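Local coordinates for helix-turn-helix domain-containing protein (Shewanella amazonensis SB2B, PDB 3KE2), which is of unknown function but, carrying a winged helix-turn-helix domain, probably binds DNA, at residues Lys14-Lys17 and Ala18-Lys22. Sequence-based numbering, arbitrary orientation.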
loop_
_atom_site.group_PDB
_atom_site.type_symbol
_atom_site.label_atom_id
_atom_site.label_comp_id
_atom_site.label_asym_id
_atom_site.label_seq_id
_atom_site.Cartn_x
_atom_site.Cartn_y
_atom_site.Cartn_z
ATOM N N LYS A 14 -12.471 2.396 5.437
ATOM C CA LYS A 14 -11.982 3.751 5.170
ATOM C C LYS A 14 -10.484 3.744 4.907
ATOM O O LYS A 14 -9.980 4.459 4.044
ATOM C CB LYS A 14 -12.282 4.688 6.352
ATOM C CG LYS A 14 -11.574 6.049 6.235
ATOM C CD LYS A 14 -11.733 6.968 7.474
ATOM C CE LYS A 14 -10.848 8.248 7.298
ATOM N NZ LYS A 14 -10.965 9.235 8.414
ATOM N N GLN A 15 -9.780 2.933 5.684
ATOM C CA GLN A 15 -8.344 2.830 5.580
ATOM C C GLN A 15 -7.959 2.290 4.204
ATOM O O GLN A 15 -7.049 2.792 3.558
ATOM C CB GLN A 15 -7.829 1.890 6.647
ATOM C CG GLN A 15 -6.396 2.109 6.988
ATOM C CD GLN A 15 -6.212 3.269 7.930
ATOM O OE1 GLN A 15 -5.617 4.281 7.560
ATOM N NE2 GLN A 15 -6.762 3.148 9.147
ATOM N N HIS A 16 -8.684 1.264 3.766
ATOM C CA HIS A 16 -8.437 0.616 2.481
ATOM C C HIS A 16 -8.804 1.557 1.333
ATOM O O HIS A 16 -8.096 1.619 0.301
ATOM C CB HIS A 16 -9.192 -0.726 2.419
ATOM C CG HIS A 16 -8.847 -1.575 1.236
ATOM N ND1 HIS A 16 -9.736 -2.465 0.673
ATOM C CD2 HIS A 16 -7.730 -1.630 0.472
ATOM C CE1 HIS A 16 -9.170 -3.049 -0.371
ATOM N NE2 HIS A 16 -7.959 -2.548 -0.522
ATOM N N LYS A 17 -9.891 2.308 1.537
ATOM C CA LYS A 17 -10.375 3.266 0.560
ATOM C C LYS A 17 -9.263 4.284 0.349
ATOM O O LYS A 17 -8.884 4.568 -0.783
ATOM C CB LYS A 17 -11.702 3.912 1.038
ATOM C CG LYS A 17 -12.472 4.730 -0.032
ATOM C CD LYS A 17 -13.788 5.353 0.499
ATOM C CE LYS A 17 -14.506 6.170 -0.609
ATOM N NZ LYS A 17 -15.714 6.924 -0.132
ATOM N N ALA A 18 -8.695 4.773 1.454
ATOM C CA ALA A 18 -7.611 5.767 1.409
ATOM C C ALA A 18 -6.385 5.250 0.700
ATOM O O ALA A 18 -5.666 6.012 0.085
ATOM C CB ALA A 18 -7.237 6.242 2.828
ATOM N N PHE A 19 -6.127 3.962 0.814
ATOM C CA PHE A 19 -4.980 3.333 0.159
ATOM C C PHE A 19 -5.207 3.266 -1.347
ATOM O O PHE A 19 -4.350 3.642 -2.125
ATOM C CB PHE A 19 -4.743 1.932 0.771
ATOM C CG PHE A 19 -3.656 1.120 0.093
ATOM C CD1 PHE A 19 -2.321 1.335 0.389
ATOM C CD2 PHE A 19 -3.988 0.101 -0.811
ATOM C CE1 PHE A 19 -1.339 0.594 -0.237
ATOM C CE2 PHE A 19 -3.011 -0.643 -1.423
ATOM C CZ PHE A 19 -1.686 -0.395 -1.143
ATOM N N LEU A 20 -6.370 2.792 -1.757
ATOM C CA LEU A 20 -6.667 2.699 -3.170
ATOM C C LEU A 20 -6.672 4.096 -3.828
ATOM O O LEU A 20 -6.393 4.226 -5.029
ATOM C CB LEU A 20 -8.002 1.981 -3.390
ATOM C CG LEU A 20 -8.082 0.497 -2.989
ATOM C CD1 LEU A 20 -9.514 0.046 -3.057
ATOM C CD2 LEU A 20 -7.191 -0.403 -3.852
ATOM N N ARG A 21 -6.989 5.134 -3.048
ATOM C CA ARG A 21 -6.991 6.504 -3.536
ATOM C C ARG A 21 -5.586 6.865 -3.948
ATOM O O ARG A 21 -5.353 7.461 -4.996
ATOM C CB ARG A 21 -7.484 7.475 -2.442
ATOM C CG ARG A 21 -7.532 8.980 -2.852
ATOM C CD ARG A 21 -8.064 9.920 -1.722
ATOM N NE ARG A 21 -9.359 9.494 -1.176
ATOM C CZ ARG A 21 -9.527 8.988 0.042
ATOM N NH1 ARG A 21 -8.496 8.917 0.861
ATOM N NH2 ARG A 21 -10.728 8.613 0.461
ATOM N N LYS A 22 -4.623 6.488 -3.104
ATOM C CA LYS A 22 -3.235 6.818 -3.403
ATOM C C LYS A 22 -2.808 6.051 -4.635
ATOM O O LYS A 22 -2.148 6.616 -5.494
ATOM C CB LYS A 22 -2.285 6.544 -2.220
ATOM C CG LYS A 22 -2.737 7.153 -0.860
ATOM C CD LYS A 22 -1.730 6.867 0.290
ATOM C CE LYS A 22 -2.407 6.774 1.704
ATOM N NZ LYS A 22 -3.211 7.948 2.115
HETATM O O HOH W 1 -11.008 7.451 2.901
#
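Leu20 lies over one face of the His16 imidazole, its CD1 4.2 Å from the ring centroid and 19° off the normal, a CH-pi contact displaced toward the ring's rim. At the edge of the same ring, near its plane, comes Phe19, with the two CD2 atoms of His16 and Phe19 4.3 Å apart. With CG anti to the backbone N (chi1 -171°), beside the carbonyl carbon, the His16 ring leans forward toward the next turn, which brings NE2 to 3.9 Å from Leu20 CG. In one of its two conformers, so that the link is doubtful, the guanidinium of Arg21 meets water 1 at its edge and in its plane, NH2 to water oxygen 2.7 Å; the water in turn gives a weak bond to Lys14 O. In that same conformer a bend at chi3 folds the Arg21 chain back toward the preceding turn, where NH2 comes 4.3 Å from CG of the extended Lys17. This is the first part of helix 14-31 in the winged helix-turn-helix domain, built on regular i to i+4 bonds: Leu20 N to His16 O is nearly straight at 168°, whereas Phe19 N to Gln15 O and Arg21 N to Lys17 O are more bent. Leu20 and Phe19 are buried. Leu20 packs on Trp90 and Val98 of helix 88-102, Phe19 on Ile60, and Lys17 and Arg21 both reach Leu102. Gln15, His16 and Phe19 pack against Asp59 of the second subunit, putting this side of the helix at the dimer interface.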